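Local coordinates for protein reducing end xylose-releasing exo-oligoxylanase (Paenibacillus barengoltzii G22, PDB 5YXT) that probably hydrolyses xylo-oligosaccharides from their reducing ends, releasing xylose, as a family 8 glycoside hydrolase that takes part in xylan breakdown, at residues Gln28-Glu33 and Leu343-Pro348; Gln37-Asp42 and Met75-Gln80; Pro249-Glu252 and Gly256-Phe259. One frame throughout, in Å; residues are numbered along the deposited sequence.

Interaction 1: residues Gln28-Glu33 and Leu343-Pro348; sequences QRRLDE and LFWNTP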
# COMPACT_ATOMS: atom_id res chain seq x y z
N GLN C 28 7.94 -1.91 27.77
CA GLN C 28 8.22 -2.68 28.97
C GLN C 28 7.04 -2.66 29.94
O GLN C 28 6.73 -3.69 30.56
CB GLN C 28 9.48 -2.12 29.66
CG GLN C 28 10.78 -2.66 29.10
CD GLN C 28 10.89 -4.16 29.24
OE1 GLN C 28 11.31 -4.86 28.32
NE2 GLN C 28 10.50 -4.68 30.40
N ARG C 29 6.39 -1.51 30.10
CA ARG C 29 5.26 -1.43 31.02
C ARG C 29 4.08 -2.25 30.51
O ARG C 29 3.39 -2.91 31.30
CB ARG C 29 4.84 0.03 31.23
N ARG C 30 3.83 -2.24 29.20
CA ARG C 30 2.75 -3.05 28.65
C ARG C 30 2.99 -4.53 28.90
O ARG C 30 2.08 -5.27 29.29
CB ARG C 30 2.61 -2.78 27.15
CG ARG C 30 1.35 -3.37 26.54
CD ARG C 30 0.08 -2.78 27.14
NE ARG C 30 -0.21 -1.46 26.59
CZ ARG C 30 -0.64 -1.24 25.35
NH1 ARG C 30 -0.85 -2.26 24.53
NH2 ARG C 30 -0.86 0.00 24.94
N LEU C 31 4.22 -5.00 28.67
CA LEU C 31 4.55 -6.40 28.92
C LEU C 31 4.34 -6.75 30.39
O LEU C 31 3.71 -7.77 30.72
CB LEU C 31 5.98 -6.69 28.49
CG LEU C 31 6.45 -8.14 28.65
CD1 LEU C 31 5.47 -9.11 28.00
CD2 LEU C 31 7.84 -8.32 28.05
N ASP C 32 4.88 -5.93 31.30
CA ASP C 32 4.75 -6.24 32.72
C ASP C 32 3.30 -6.14 33.18
O ASP C 32 2.85 -6.97 33.99
CB ASP C 32 5.65 -5.33 33.54
CG ASP C 32 7.11 -5.51 33.21
OD1 ASP C 32 7.48 -6.65 32.86
OD2 ASP C 32 7.89 -4.53 33.28
N GLU C 33 2.54 -5.15 32.70
CA GLU C 33 1.13 -5.07 33.07
C GLU C 33 0.35 -6.27 32.54
O GLU C 33 -0.56 -6.77 33.20
CB GLU C 33 0.51 -3.76 32.56
CG GLU C 33 0.89 -2.52 33.34
CD GLU C 33 0.54 -1.24 32.60
OE1 GLU C 33 0.22 -1.32 31.39
OE2 GLU C 33 0.57 -0.15 33.22
N LEU C 343 -3.05 -1.95 15.57
CA LEU C 343 -4.30 -2.48 16.09
C LEU C 343 -4.06 -3.29 17.36
O LEU C 343 -4.72 -3.08 18.38
CB LEU C 343 -4.99 -3.33 15.02
CG LEU C 343 -6.30 -4.02 15.41
CD1 LEU C 343 -7.41 -3.03 15.65
CD2 LEU C 343 -6.68 -4.99 14.28
N PHE C 344 -3.08 -4.19 17.33
CA PHE C 344 -2.78 -4.99 18.51
C PHE C 344 -2.34 -4.12 19.68
O PHE C 344 -2.77 -4.35 20.82
CB PHE C 344 -1.70 -6.02 18.18
CG PHE C 344 -1.14 -6.71 19.38
CD1 PHE C 344 -1.93 -7.58 20.12
CD2 PHE C 344 0.17 -6.47 19.78
CE1 PHE C 344 -1.40 -8.23 21.26
CE2 PHE C 344 0.70 -7.11 20.91
CZ PHE C 344 -0.09 -7.98 21.65
N TRP C 345 -1.49 -3.13 19.42
CA TRP C 345 -1.03 -2.26 20.50
C TRP C 345 -2.21 -1.58 21.18
O TRP C 345 -2.21 -1.38 22.41
CB TRP C 345 -0.03 -1.22 19.97
CG TRP C 345 0.44 -0.25 21.02
CD1 TRP C 345 0.02 1.04 21.20
CD2 TRP C 345 1.43 -0.49 22.02
NE1 TRP C 345 0.67 1.61 22.26
CE2 TRP C 345 1.55 0.70 22.78
CE3 TRP C 345 2.23 -1.59 22.36
CZ2 TRP C 345 2.42 0.81 23.86
CZ3 TRP C 345 3.09 -1.47 23.44
CH2 TRP C 345 3.18 -0.28 24.17
N ASN C 346 -3.24 -1.23 20.41
CA ASN C 346 -4.40 -0.53 20.95
C ASN C 346 -5.54 -1.47 21.35
O ASN C 346 -6.69 -1.03 21.47
CB ASN C 346 -4.88 0.52 19.96
CG ASN C 346 -3.91 1.68 19.87
OD1 ASN C 346 -3.89 2.55 20.74
ND2 ASN C 346 -3.06 1.68 18.84
N THR C 347 -5.23 -2.75 21.59
CA THR C 347 -6.23 -3.75 21.96
C THR C 347 -5.92 -4.24 23.36
O THR C 347 -4.80 -4.72 23.59
CB THR C 347 -6.24 -4.92 20.98
OG1 THR C 347 -6.57 -4.44 19.68
CG2 THR C 347 -7.28 -5.99 21.40
N PRO C 348 -6.83 -4.11 24.32
CA PRO C 348 -6.57 -4.60 25.68
C PRO C 348 -6.74 -6.11 25.76
O PRO C 348 -7.43 -6.71 24.93
CB PRO C 348 -7.63 -3.87 26.52
CG PRO C 348 -8.80 -3.73 25.55
CD PRO C 348 -8.17 -3.50 24.19
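The carbonyl oxygen of W345 is gripped by both terminal nitrogens of one guanidinium, that of R30. The main bond runs from R30 NH1 to W345 O at 2.7 Å; it lies in the carbonyl plane, on a lone pair, and is fairly straight at the hydrogen (155°). R30 NH2 adds a weak bond to W345 O at 3.2 Å. The same guanidinium also lies flat on the indole of the residue whose carbonyl it holds, its plane turned 27° from that of the rings. R30 CZ stands 3.8 Å from the centroid of the W345 six-membered ring and almost on its normal, a cation-pi contact, while R30 NH2 comes down to 3.3 Å from W345 CE2. With CG anti to the backbone N (chi1 -169°) and the chain bent at chi2 and chi3, R30 folds over the ring, and its CB still touches W345 CH2 at 3.9 Å. Hydrogen bond and stack together should fix the rotation of the guanidinium. The ring of Y22 also meets W345, and L366 of helix 355-369 packs on R30. W345 ends helix 335-345, where the helix dipole would probably favour a positive charge. An arginine of helix 24-40 thus caps a C-terminal carbonyl of helix 335-345 while stacking on its tryptophan, joining the two helices.

Interaction 2: residues Gln37-Asp42 and Met75-Gln80; sequences QLFEGD and MMMAVQ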
# COMPACT_ATOMS: atom_id res chain seq x y z
N GLN C 37 -1.77 -9.06 34.80
CA GLN C 37 -3.19 -9.33 34.58
C GLN C 37 -3.45 -10.81 34.35
O GLN C 37 -4.52 -11.32 34.71
CB GLN C 37 -3.71 -8.52 33.39
CG GLN C 37 -3.76 -7.02 33.60
CD GLN C 37 -4.58 -6.32 32.52
OE1 GLN C 37 -4.05 -5.84 31.52
NE2 GLN C 37 -5.89 -6.24 32.73
N LEU C 38 -2.52 -11.52 33.72
CA LEU C 38 -2.73 -12.91 33.34
C LEU C 38 -2.29 -13.89 34.41
O LEU C 38 -2.91 -14.97 34.55
CB LEU C 38 -1.98 -13.20 32.03
CG LEU C 38 -2.71 -12.89 30.72
CD1 LEU C 38 -3.33 -11.52 30.72
CD2 LEU C 38 -1.78 -13.05 29.50
N PHE C 39 -1.23 -13.57 35.15
CA PHE C 39 -0.63 -14.50 36.09
C PHE C 39 -0.71 -14.05 37.55
O PHE C 39 -0.53 -14.89 38.43
CB PHE C 39 0.84 -14.77 35.74
CG PHE C 39 1.02 -15.64 34.52
CD1 PHE C 39 0.94 -15.09 33.25
CD2 PHE C 39 1.20 -17.00 34.65
CE1 PHE C 39 1.05 -15.90 32.12
CE2 PHE C 39 1.33 -17.82 33.53
CZ PHE C 39 1.25 -17.26 32.26
N GLU C 40 -0.97 -12.78 37.82
CA GLU C 40 -1.03 -12.29 39.19
C GLU C 40 -2.29 -11.46 39.46
O GLU C 40 -2.37 -10.82 40.51
CB GLU C 40 0.22 -11.48 39.53
CG GLU C 40 1.49 -12.32 39.53
CD GLU C 40 2.74 -11.50 39.29
OE1 GLU C 40 3.81 -12.10 39.03
OE2 GLU C 40 2.66 -10.26 39.38
N GLY C 41 -3.27 -11.49 38.57
CA GLY C 41 -4.44 -10.64 38.66
C GLY C 41 -5.63 -11.35 39.29
O GLY C 41 -5.48 -12.16 40.21
N ASP C 42 -6.82 -11.04 38.77
CA ASP C 42 -8.07 -11.52 39.36
C ASP C 42 -9.00 -12.08 38.30
O ASP C 42 -8.61 -12.30 37.15
CB ASP C 42 -8.77 -10.39 40.12
CG ASP C 42 -8.78 -9.08 39.34
OD1 ASP C 42 -9.05 -9.12 38.12
OD2 ASP C 42 -8.53 -8.03 39.95
N MET C 75 4.03 -22.71 30.54
CA MET C 75 5.45 -22.95 30.81
C MET C 75 6.32 -22.15 29.85
O MET C 75 7.35 -21.61 30.26
CB MET C 75 5.75 -24.44 30.71
CG MET C 75 5.33 -25.21 31.95
SD MET C 75 5.18 -26.96 31.64
CE MET C 75 6.90 -27.36 31.33
N MET C 76 5.91 -22.03 28.58
CA MET C 76 6.73 -21.24 27.66
C MET C 76 6.72 -19.76 28.04
O MET C 76 7.77 -19.12 28.03
CB MET C 76 6.27 -21.42 26.21
CG MET C 76 7.19 -20.65 25.21
SD MET C 76 8.93 -21.23 25.15
CE MET C 76 8.78 -22.67 24.09
N MET C 77 5.55 -19.21 28.40
CA MET C 77 5.53 -17.82 28.88
C MET C 77 6.40 -17.65 30.13
O MET C 77 7.12 -16.66 30.26
CB MET C 77 4.09 -17.34 29.17
CG MET C 77 3.14 -17.21 27.97
SD MET C 77 1.48 -17.77 28.45
CE MET C 77 0.44 -16.35 28.69
N ALA C 78 6.33 -18.61 31.05
CA ALA C 78 7.07 -18.48 32.32
C ALA C 78 8.58 -18.51 32.10
O ALA C 78 9.33 -17.75 32.73
CB ALA C 78 6.63 -19.57 33.29
N VAL C 79 9.06 -19.36 31.19
CA VAL C 79 10.50 -19.40 30.96
C VAL C 79 10.96 -18.20 30.13
O VAL C 79 12.07 -17.69 30.34
CB VAL C 79 10.92 -20.75 30.33
CG1 VAL C 79 10.26 -20.96 28.98
CG2 VAL C 79 12.47 -20.88 30.24
N GLN C 80 10.13 -17.70 29.22
CA GLN C 80 10.52 -16.49 28.49
C GLN C 80 10.56 -15.27 29.41
O GLN C 80 11.43 -14.41 29.29
CB GLN C 80 9.57 -16.25 27.32
CG GLN C 80 9.68 -17.28 26.20
CD GLN C 80 11.04 -17.31 25.55
OE1 GLN C 80 11.78 -16.34 25.61
NE2 GLN C 80 11.38 -18.42 24.91
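A Met-aromatic contact in the buried interface between helix 24-40 and helix 68-80 joins F39 to M77. The sulfur approaches the edge of the phenyl ring and not its face: M77 SD lies in the ring plane, 5.1 Å from the F39 centroid and 88° off the ring normal. Beyond it the methyl reaches the same rim, with M77 CE 3.5 Å from F39 CE1 and 3.8 Å from F39 CZ. Bends at chi2 (141°) and chi3 (105°) turn the thioether along this edge, both torsions lying well away from the staggered values. L38 supplies a looser apolar touch, its CD2 4.1 Å from M77 CE, where the two side chains cross at about a right angle. The pairing falls on the last turns of both helices within the (alpha/alpha)6 barrel of family 8 glycoside hydrolases, and L363 of helix 355-369 touches all three side chains. W35, one turn earlier on helix 24-40, stacks on the F39 ring. An alanine in place of F39 would probably leave a gap beside M77 SD and CE, let the methionine end turn more freely, and deprive W35 of its stacking partner.

Interaction 3: residues Pro249-Glu252 and Gly256-Phe259; sequences PNNE and GHFF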
# COMPACT_ATOMS: atom_id res chain seq x y z
N PRO C 249 -7.74 -29.29 2.83
CA PRO C 249 -8.44 -29.23 4.12
C PRO C 249 -9.15 -30.53 4.46
O PRO C 249 -9.73 -31.19 3.59
CB PRO C 249 -9.44 -28.09 3.93
CG PRO C 249 -8.88 -27.27 2.79
CD PRO C 249 -8.18 -28.24 1.89
N ASN C 250 -9.07 -30.91 5.73
CA ASN C 250 -9.81 -32.06 6.27
C ASN C 250 -11.06 -31.50 6.95
O ASN C 250 -11.01 -31.06 8.09
CB ASN C 250 -8.95 -32.86 7.25
CG ASN C 250 -9.72 -34.01 7.90
OD1 ASN C 250 -10.94 -34.11 7.77
ND2 ASN C 250 -9.01 -34.88 8.61
N ASN C 251 -12.18 -31.54 6.24
CA ASN C 251 -13.44 -31.09 6.81
C ASN C 251 -14.34 -32.27 7.18
O ASN C 251 -15.56 -32.23 7.01
CB ASN C 251 -14.16 -30.14 5.85
CG ASN C 251 -15.12 -29.24 6.57
OD1 ASN C 251 -14.82 -28.73 7.64
ND2 ASN C 251 -16.30 -29.05 5.99
N GLU C 252 -13.72 -33.34 7.72
CA GLU C 252 -14.49 -34.45 8.29
C GLU C 252 -15.51 -33.95 9.33
O GLU C 252 -16.67 -34.37 9.34
CB GLU C 252 -13.52 -35.51 8.87
CG GLU C 252 -13.28 -35.36 10.40
CD GLU C 252 -11.89 -35.85 10.87
OE1 GLU C 252 -11.85 -36.86 11.66
OE2 GLU C 252 -10.88 -35.22 10.63
N GLY C 256 -12.26 -27.89 8.49
CA GLY C 256 -11.62 -27.60 7.23
C GLY C 256 -11.47 -26.14 6.87
O GLY C 256 -11.09 -25.86 5.73
N HIS C 257 -11.74 -25.20 7.78
CA HIS C 257 -11.82 -23.77 7.45
C HIS C 257 -10.87 -22.97 8.34
O HIS C 257 -10.18 -23.52 9.20
CB HIS C 257 -13.26 -23.27 7.61
CG HIS C 257 -14.28 -24.10 6.87
ND1 HIS C 257 -14.31 -24.18 5.50
CD2 HIS C 257 -15.29 -24.87 7.32
CE1 HIS C 257 -15.31 -24.97 5.13
NE2 HIS C 257 -15.91 -25.41 6.22
N PHE C 258 -10.82 -21.66 8.12
CA PHE C 258 -9.94 -20.78 8.89
C PHE C 258 -10.67 -20.38 10.17
O PHE C 258 -11.61 -19.57 10.14
CB PHE C 258 -9.50 -19.56 8.09
CG PHE C 258 -8.45 -18.72 8.80
CD1 PHE C 258 -7.13 -19.14 8.84
CD2 PHE C 258 -8.80 -17.53 9.42
CE1 PHE C 258 -6.16 -18.38 9.49
CE2 PHE C 258 -7.84 -16.77 10.07
CZ PHE C 258 -6.51 -17.21 10.11
N PHE C 259 -10.22 -20.93 11.30
CA PHE C 259 -10.84 -20.71 12.59
C PHE C 259 -9.75 -20.82 13.66
O PHE C 259 -8.56 -20.93 13.34
CB PHE C 259 -11.99 -21.71 12.83
CG PHE C 259 -13.12 -21.15 13.65
CD1 PHE C 259 -13.68 -19.93 13.30
CD2 PHE C 259 -13.60 -21.81 14.77
CE1 PHE C 259 -14.70 -19.37 14.03
CE2 PHE C 259 -14.62 -21.26 15.51
CZ PHE C 259 -15.18 -20.02 15.12
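The side-chain amide of N251 reaches across the bend to the backbone of G256, and one hydrogen bond joins the two segments. G256 N gives its hydrogen to N251 OD1 at 2.8 Å, with an angle of 150° at the hydrogen; the donor sits 26° out of the amide carbonyl plane. N251 has CG anti to its own N (chi1 -157°), which carries the amide over G256. The backbone carbonyl of N250 is also near G256 N, but the angle there is too poor for a bond.

Polar bonding of a second kind stays within residues 249-252. N250 OD1 accepts from E252 N at 2.9 Å, a straight bond that closes an Asx turn. The same amide makes only a weak bond to the carboxylate of that residue, from N250 ND2 to E252 OE2.

Van der Waals contact completes the join. P249 CB rests 3.3 Å from G256 O, and N251 CB lies 3.8 Å from G256 CA. At this closeness a beta carbon on G256 would run into N251 CB, so the absence of a side chain lets the two segments close on each other. The imidazole of H257 is passed obliquely by the asparagine amide, N251 ND2 being 3.7 Å from H257 NE2, with the two planes 66° apart.

Both ends are tied further into the chain: N250 pairs through its backbone with Y242 and H257 with E241, while the H257 ring meets F311 edge-to-face. The whole is a compact turn in the long connection between helices 214-231 and 263-276, built on the Asx turn at N250-E252 with the N251 side chain bonded to G256 N.

After two short helices the chain enters helix 24-40, which serves two contacts in succession: residues 28-33 belong to interaction 1 and residues 37-42 to interaction 2. Interaction 2 closes early, once the chain has run through the strands from 48 to 67, and joins this helix to helix 68-80. Interaction 3 then closes a very short loop of its own, between helices 214-231 and 263-276. Interaction 1 closes last, joining helix 24-40 to the end of helix 335-345, so both other contacts nest within its loop, in series and without crossing. Interactions 1 and 2 have centres 14 Å apart, whereas the centres of interactions 2 and 3 are about 31 Å apart, on opposite sides of the chain's centre.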